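Local coordinates for protein cortical-lytic enzyme (Clostridium perfringens, PDB 5JIP) that probably acts as a lysozyme-type muramidase of glycoside hydrolase family 25, cleaving cortical peptidoglycan during spore germination, at residues A[177-182]-A[188-193]; A[158-161]-A[167-170]. All blocks are in the same frame, centred on the assembly; numbering follows the deposited sequence.

Contact 1. Residues A[177-182]-A[188-193]; sequences IAMYTR and RIPPNV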
ATOM      1  N   ILE A 177       1.230  19.032 -13.113  1.00  6.00           N
ATOM      2  CA  ILE A 177       1.142  19.435 -14.509  1.00  4.59           C
ATOM      3  C   ILE A 177       0.623  20.857 -14.582  1.00  6.16           C
ATOM      4  O   ILE A 177      -0.328  21.236 -13.885  1.00  8.79           O
ATOM      5  CB  ILE A 177       0.262  18.490 -15.347  1.00  9.42           C
ATOM      6  CG1 ILE A 177       0.425  18.843 -16.830  1.00 10.70           C
ATOM      7  CG2 ILE A 177      -1.191  18.542 -14.884  1.00  7.34           C
ATOM      8  CD1 ILE A 177      -0.185  17.832 -17.778  1.00 21.20           C
ATOM      9  N   ALA A 178       1.256  21.648 -15.434  1.00  8.50           N
ATOM     10  CA  ALA A 178       0.795  22.998 -15.724  1.00  7.13           C
ATOM     11  C   ALA A 178       0.031  22.984 -17.043  1.00  8.18           C
ATOM     12  O   ALA A 178       0.558  22.529 -18.059  1.00 10.35           O
ATOM     13  CB  ALA A 178       1.974  23.955 -15.808  1.00  8.36           C
ATOM     14  N   MET A 179      -1.208  23.471 -17.015  1.00  8.54           N
ATOM     15  CA  MET A 179      -1.990  23.726 -18.214  1.00  9.35           C
ATOM     16  C   MET A 179      -2.925  24.874 -17.881  1.00 10.24           C
ATOM     17  O   MET A 179      -3.867  24.695 -17.101  1.00  8.72           O
ATOM     18  CB  MET A 179      -2.791  22.514 -18.658  1.00 11.21           C
ATOM     19  CG  MET A 179      -3.508  22.821 -19.987  1.00 15.72           C
ATOM     20  SD  MET A 179      -4.828  21.705 -20.210  1.00 19.46           S
ATOM     21  CE  MET A 179      -6.025  22.369 -19.045  1.00 16.81           C
ATOM     22  N   TYR A 180      -2.681  26.023 -18.500  1.00 11.06           N
ATOM     23  CA  TYR A 180      -3.367  27.265 -18.159  1.00  8.60           C
ATOM     24  C   TYR A 180      -4.641  27.424 -18.985  1.00 12.67           C
ATOM     25  O   TYR A 180      -4.592  27.438 -20.220  1.00 12.80           O
ATOM     26  CB  TYR A 180      -2.416  28.448 -18.381  1.00  8.19           C
ATOM     27  CG  TYR A 180      -1.152  28.392 -17.550  1.00  8.19           C
ATOM     28  CD1 TYR A 180      -1.059  27.574 -16.427  1.00  8.39           C
ATOM     29  CD2 TYR A 180      -0.063  29.170 -17.877  1.00  6.96           C
ATOM     30  CE1 TYR A 180       0.108  27.542 -15.667  1.00  6.98           C
ATOM     31  CE2 TYR A 180       1.065  29.155 -17.157  1.00 10.95           C
ATOM     32  CZ  TYR A 180       1.171  28.343 -16.047  1.00  7.85           C
ATOM     33  OH  TYR A 180       2.358  28.360 -15.356  1.00  7.94           O
ATOM     34  N   THR A 181      -5.778  27.559 -18.297  1.00 13.40           N
ATOM     35  CA  THR A 181      -7.045  27.756 -18.991  1.00 20.80           C
ATOM     36  C   THR A 181      -7.136  29.126 -19.680  1.00 19.54           C
ATOM     37  O   THR A 181      -7.975  29.302 -20.571  1.00 16.72           O
ATOM     38  CB  THR A 181      -8.194  27.555 -18.000  1.00 16.97           C
ATOM     39  OG1 THR A 181      -8.025  28.410 -16.871  1.00 22.03           O
ATOM     40  CG2 THR A 181      -8.231  26.119 -17.522  1.00 17.60           C
ATOM     41  N   ARG A 182      -6.279  30.081 -19.318  1.00 16.61           N
ATOM     42  CA  ARG A 182      -6.255  31.385 -19.987  1.00 21.36           C
ATOM     43  C   ARG A 182      -5.766  31.308 -21.431  1.00 24.04           C
ATOM     44  O   ARG A 182      -5.939  32.278 -22.184  1.00 21.94           O
ATOM     45  CB  ARG A 182      -5.376  32.387 -19.202  1.00 19.92           C
ATOM     46  CG  ARG A 182      -3.864  32.162 -19.290  1.00 16.64           C
ATOM     47  CD  ARG A 182      -3.051  33.351 -18.778  1.00 16.58           C
ATOM     48  NE  ARG A 182      -1.618  33.055 -18.676  1.00 15.74           N
ATOM     49  CZ  ARG A 182      -0.747  33.099 -19.680  1.00 25.80           C
ATOM     50  NH1 ARG A 182      -1.142  33.425 -20.907  1.00 32.31           N
ATOM     51  NH2 ARG A 182       0.527  32.790 -19.461  1.00 21.68           N
ATOM     52  N   ARG A 188      -9.932  22.249 -21.806  1.00 14.03           N
ATOM     53  CA  ARG A 188     -10.551  22.753 -20.584  1.00 16.92           C
ATOM     54  C   ARG A 188      -9.914  22.153 -19.333  1.00 12.40           C
ATOM     55  O   ARG A 188      -9.838  22.818 -18.292  1.00 10.86           O
ATOM     56  CB  ARG A 188     -12.053  22.439 -20.613  1.00 17.74           C
ATOM     57  CG  ARG A 188     -12.841  22.853 -19.365  1.00 29.13           C
ATOM     58  CD  ARG A 188     -14.332  22.434 -19.452  1.00 28.21           C
ATOM     59  NE  ARG A 188     -14.507  20.977 -19.498  1.00 24.39           N
ATOM     60  CZ  ARG A 188     -14.495  20.178 -18.436  1.00 33.05           C
ATOM     61  NH1 ARG A 188     -14.316  20.707 -17.220  1.00 33.34           N
ATOM     62  NH2 ARG A 188     -14.664  18.852 -18.587  1.00 26.10           N
ATOM     63  N   ILE A 189      -9.560  20.873 -19.371  1.00 11.04           N
ATOM     64  CA  ILE A 189      -8.931  20.196 -18.235  1.00  9.49           C
ATOM     65  C   ILE A 189      -7.728  19.412 -18.745  1.00 12.30           C
ATOM     66  O   ILE A 189      -7.600  19.161 -19.957  1.00 12.01           O
ATOM     67  CB  ILE A 189      -9.916  19.254 -17.504  1.00 12.29           C
ATOM     68  CG1 ILE A 189     -10.582  18.283 -18.494  1.00 13.36           C
ATOM     69  CG2 ILE A 189     -10.972  20.050 -16.746  1.00 11.92           C
ATOM     70  CD1 ILE A 189     -11.396  17.182 -17.796  1.00 14.00           C
ATOM     71  N   PRO A 190      -6.822  19.010 -17.853  1.00  8.31           N
ATOM     72  CA  PRO A 190      -5.618  18.317 -18.298  1.00  9.05           C
ATOM     73  C   PRO A 190      -5.955  16.987 -18.958  1.00 10.98           C
ATOM     74  O   PRO A 190      -6.654  16.139 -18.373  1.00 11.10           O
ATOM     75  CB  PRO A 190      -4.817  18.116 -16.996  1.00  9.33           C
ATOM     76  CG  PRO A 190      -5.282  19.248 -16.089  1.00  8.73           C
ATOM     77  CD  PRO A 190      -6.765  19.350 -16.414  1.00  8.54           C
ATOM     78  N   PRO A 191      -5.484  16.760 -20.173  1.00  9.01           N
ATOM     79  CA  PRO A 191      -5.610  15.425 -20.758  1.00 13.67           C
ATOM     80  C   PRO A 191      -4.629  14.464 -20.122  1.00 15.95           C
ATOM     81  O   PRO A 191      -3.613  14.853 -19.551  1.00 10.21           O
ATOM     82  CB  PRO A 191      -5.273  15.651 -22.232  1.00 16.54           C
ATOM     83  CG  PRO A 191      -4.296  16.731 -22.209  1.00 13.23           C
ATOM     84  CD  PRO A 191      -4.729  17.652 -21.073  1.00  9.48           C
ATOM     85  N   ASN A 192      -4.908  13.181 -20.288  1.00 18.10           N
ATOM     86  CA  ASN A 192      -3.980  12.153 -19.829  1.00 18.58           C
ATOM     87  C   ASN A 192      -2.827  12.060 -20.824  1.00 20.81           C
ATOM     88  O   ASN A 192      -3.046  11.889 -22.025  1.00 29.50           O
ATOM     89  CB  ASN A 192      -4.709  10.818 -19.644  1.00 26.72           C
ATOM     90  CG  ASN A 192      -5.677  10.826 -18.426  1.00 31.72           C
ATOM     91  OD1 ASN A 192      -5.550  11.619 -17.475  1.00 29.63           O
ATOM     92  ND2 ASN A 192      -6.621   9.910 -18.446  1.00 33.02           N
ATOM     93  N   VAL A 193      -1.595  12.206 -20.334  1.00 14.93           N
ATOM     94  CA  VAL A 193      -0.407  12.312 -21.174  1.00 14.27           C
ATOM     95  C   VAL A 193       0.776  11.678 -20.456  1.00 16.77           C
ATOM     96  O   VAL A 193       0.746  11.447 -19.244  1.00 10.42           O
ATOM     97  CB  VAL A 193      -0.063  13.780 -21.541  1.00 12.99           C
ATOM     98  CG1 VAL A 193      -1.158  14.395 -22.397  1.00 23.00           C
ATOM     99  CG2 VAL A 193       0.161  14.607 -20.313  1.00 16.34           C
TER
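Met179 reaches across to the Ile189–Pro190 peptide with its terminal methyl. Met179 CE lies 3.4 Å from Ile189 C and 3.7 Å from Pro190 N, so it rests against the bond that links these two residues. The chain leaves extended, with CG anti to the backbone N (chi1 -176°), and bends at the thioether (chi3 75°), which turns the methyl onto that peptide. A second methyl meets backbone farther along, where Thr181 CG2 lies 3.8 Å from the carbonyl O of Arg188.

The contacts between side chains are apolar. Behind the methionine methyl, Met179 SD comes within 4.1 Å of Pro191 CD. Ile177 and Val193 cross at about a right angle and meet through CD1 of Ile177 and CG2 of Val193, 4.1 Å apart, while Ile177 CG2 faces Pro190 CB at 4.2 Å. No hydrogen bond joins the two segments, which run roughly antiparallel.

The loop 188-193 thus folds back past the C-terminal end of strand 175-178, within the connection to strand 201-208 of the barrel. Trp202 of strand 201-208 packs on Ile189 and Pro190, and Leu152 of helix 152-157 touches Met179, Pro191 and Val193.

Contact 2. Residues A[158-161]-A[167-170]; sequences YDDF and GYPL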
ATOM      1  N   TYR A 158       8.466  17.113 -26.336  1.00 15.79           N
ATOM      2  CA  TYR A 158       9.361  15.984 -26.125  1.00 21.46           C
ATOM      3  C   TYR A 158       8.630  14.663 -26.329  1.00 20.53           C
ATOM      4  O   TYR A 158       8.873  13.683 -25.626  1.00 16.58           O
ATOM      5  CB  TYR A 158       9.992  16.070 -24.745  1.00 17.94           C
ATOM      6  CG  TYR A 158      11.111  17.075 -24.708  1.00 20.89           C
ATOM      7  CD1 TYR A 158      12.382  16.734 -25.149  1.00 17.18           C
ATOM      8  CD2 TYR A 158      10.888  18.379 -24.268  1.00 20.58           C
ATOM      9  CE1 TYR A 158      13.411  17.652 -25.135  1.00 15.97           C
ATOM     10  CE2 TYR A 158      11.913  19.309 -24.246  1.00 15.81           C
ATOM     11  CZ  TYR A 158      13.168  18.940 -24.675  1.00 20.11           C
ATOM     12  OH  TYR A 158      14.198  19.839 -24.656  1.00 21.92           O
ATOM     13  N   ASP A 159       7.714  14.641 -27.297  1.00 20.64           N
ATOM     14  CA  ASP A 159       7.078  13.402 -27.738  1.00 24.01           C
ATOM     15  C   ASP A 159       6.324  12.742 -26.598  1.00 23.12           C
ATOM     16  O   ASP A 159       6.371  11.521 -26.444  1.00 19.79           O
ATOM     17  CB  ASP A 159       8.103  12.407 -28.296  1.00 27.16           C
ATOM     18  CG  ASP A 159       8.715  12.852 -29.603  1.00 38.40           C
ATOM     19  OD1 ASP A 159       7.958  13.088 -30.569  1.00 48.25           O
ATOM     20  OD2 ASP A 159       9.961  12.946 -29.652  1.00 46.59           O
ATOM     21  N   ASP A 160       5.639  13.532 -25.770  1.00 19.47           N
ATOM     22  CA  ASP A 160       4.866  12.942 -24.686  1.00 16.08           C
ATOM     23  C   ASP A 160       5.769  12.291 -23.647  1.00 14.17           C
ATOM     24  O   ASP A 160       5.317  11.455 -22.867  1.00 15.37           O
ATOM     25  CB  ASP A 160       3.883  11.902 -25.256  1.00 25.78           C
ATOM     26  CG  ASP A 160       2.583  11.777 -24.454  1.00 26.74           C
ATOM     27  OD1 ASP A 160       2.176  12.756 -23.811  1.00 27.34           O
ATOM     28  OD2 ASP A 160       1.937  10.695 -24.501  1.00 21.25           O
ATOM     29  N   PHE A 161       7.058  12.626 -23.637  1.00 10.23           N
ATOM     30  CA  PHE A 161       8.040  11.979 -22.767  1.00 13.03           C
ATOM     31  C   PHE A 161       8.115  10.477 -23.027  1.00 13.01           C
ATOM     32  O   PHE A 161       8.525   9.699 -22.160  1.00 11.76           O
ATOM     33  CB  PHE A 161       7.740  12.226 -21.279  1.00 13.45           C
ATOM     34  CG  PHE A 161       8.148  13.573 -20.777  1.00 12.72           C
ATOM     35  CD1 PHE A 161       8.682  14.546 -21.618  1.00 18.15           C
ATOM     36  CD2 PHE A 161       8.029  13.861 -19.428  1.00 11.24           C
ATOM     37  CE1 PHE A 161       9.069  15.799 -21.111  1.00 19.53           C
ATOM     38  CE2 PHE A 161       8.408  15.085 -18.935  1.00 14.57           C
ATOM     39  CZ  PHE A 161       8.921  16.063 -19.782  1.00 15.41           C
ATOM     40  N   GLY A 167       9.243   3.106 -23.316  1.00 14.96           N
ATOM     41  CA  GLY A 167       7.963   3.535 -22.783  1.00 15.06           C
ATOM     42  C   GLY A 167       8.058   4.917 -22.169  1.00 16.40           C
ATOM     43  O   GLY A 167       8.618   5.842 -22.759  1.00 13.03           O
ATOM     44  N   TYR A 168       7.515   5.047 -20.955  1.00 13.16           N
ATOM     45  CA  TYR A 168       7.410   6.315 -20.234  1.00 12.79           C
ATOM     46  C   TYR A 168       8.115   6.117 -18.900  1.00 11.27           C
ATOM     47  O   TYR A 168       7.467   5.781 -17.900  1.00 13.16           O
ATOM     48  CB  TYR A 168       5.954   6.713 -20.015  1.00  9.76           C
ATOM     49  CG  TYR A 168       5.172   6.919 -21.274  1.00 15.70           C
ATOM     50  CD1 TYR A 168       5.179   8.148 -21.921  1.00 15.14           C
ATOM     51  CD2 TYR A 168       4.405   5.890 -21.808  1.00 16.81           C
ATOM     52  CE1 TYR A 168       4.441   8.353 -23.072  1.00 19.57           C
ATOM     53  CE2 TYR A 168       3.669   6.073 -22.958  1.00 19.20           C
ATOM     54  CZ  TYR A 168       3.695   7.306 -23.593  1.00 23.75           C
ATOM     55  OH  TYR A 168       2.963   7.505 -24.734  1.00 27.12           O
ATOM     56  N   PRO A 169       9.441   6.293 -18.853  1.00 10.16           N
ATOM     57  CA  PRO A 169      10.174   6.008 -17.611  1.00 11.46           C
ATOM     58  C   PRO A 169       9.806   6.908 -16.441  1.00 10.54           C
ATOM     59  O   PRO A 169      10.080   6.536 -15.293  1.00 10.30           O
ATOM     60  CB  PRO A 169      11.642   6.210 -18.014  1.00 13.10           C
ATOM     61  CG  PRO A 169      11.653   6.074 -19.545  1.00 19.85           C
ATOM     62  CD  PRO A 169      10.339   6.643 -19.966  1.00 10.90           C
ATOM     63  N   LEU A 170       9.243   8.088 -16.678  1.00  9.17           N
ATOM     64  CA  LEU A 170       8.921   8.978 -15.561  1.00  8.59           C
ATOM     65  C   LEU A 170       7.484   8.837 -15.063  1.00 10.89           C
ATOM     66  O   LEU A 170       7.089   9.580 -14.149  1.00  7.55           O
ATOM     67  CB  LEU A 170       9.173  10.421 -15.967  1.00  6.66           C
ATOM     68  CG  LEU A 170      10.542  10.696 -16.567  1.00  6.37           C
ATOM     69  CD1 LEU A 170      10.613  12.135 -17.022  1.00 14.65           C
ATOM     70  CD2 LEU A 170      11.687  10.312 -15.623  1.00  9.86           C
TER
HETATM   71  O   HOH W   1       8.409   9.178 -19.258  1.00  7.49           O
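Tyr168 turns the edge of its ring to the backbone of Asp160: the carbonyl O of Asp160 sits in the ring plane, 3.2 Å from CE1. The Asp160 carboxylate stands nearly perpendicular to that ring (87° between planes), with OD2 3.4 Å from Tyr168 OH and 3.7 Å from CE1. A second carbonyl, that of Phe161, lies obliquely to the same ring, its O 3.7 Å from CD1. The apolar share is a meeting of Phe161 CD2 with Leu170 CD1 at 3.9 Å, where the leucine methyl approaches the phenyl ring at a slant.

A water joins the two backbones. It donates to Phe161 O at 3.0 Å and accepts from Leu170 N at 2.9 Å, bridging two peptide groups that have no direct hydrogen bond to each other.

Farther out, Phe161 N bonds to Tyr158 O and closes the turn 158-161, while Tyr158 CB lies in the plane of the Phe161 ring, at its edge. Asp160 OD1 accepts from Gly194 N, which holds one end of the carboxylate whose other oxygen faces the tyrosine. Phe154 of helix 152-157 packs on Phe161, and Val128 and Ile131 of helix 124-142 on Leu170.

Polar backbone and hydrocarbon thus share this loop closure. Aromatic C-H edges, which carry a slight positive charge, probably make a mildly favourable setting for the carbonyl oxygen of Asp160, while the bridging water couples the Phe161 and Leu170 peptides.

Overall arrangement
Both contacts belong to the TIM-barrel family 25 domain, away from the magnesium site, and their centres are about 17 Å apart. They follow one another along the chain: contact 2 closes within the connection from helix 152-157 to strand 175-178, and contact 1 opens on that strand and closes in the loop leading to strand 201-208. The two loops meet where Val193 CB packs 3.3 Å from Asp160 OD1. Contact 2 also leans on helix 124-142, whereas contact 1 adjoins strand 201-208. They thus lie in successive connections of the barrel, before and after strand 175-178 in sequence, and both pack against helix 152-157.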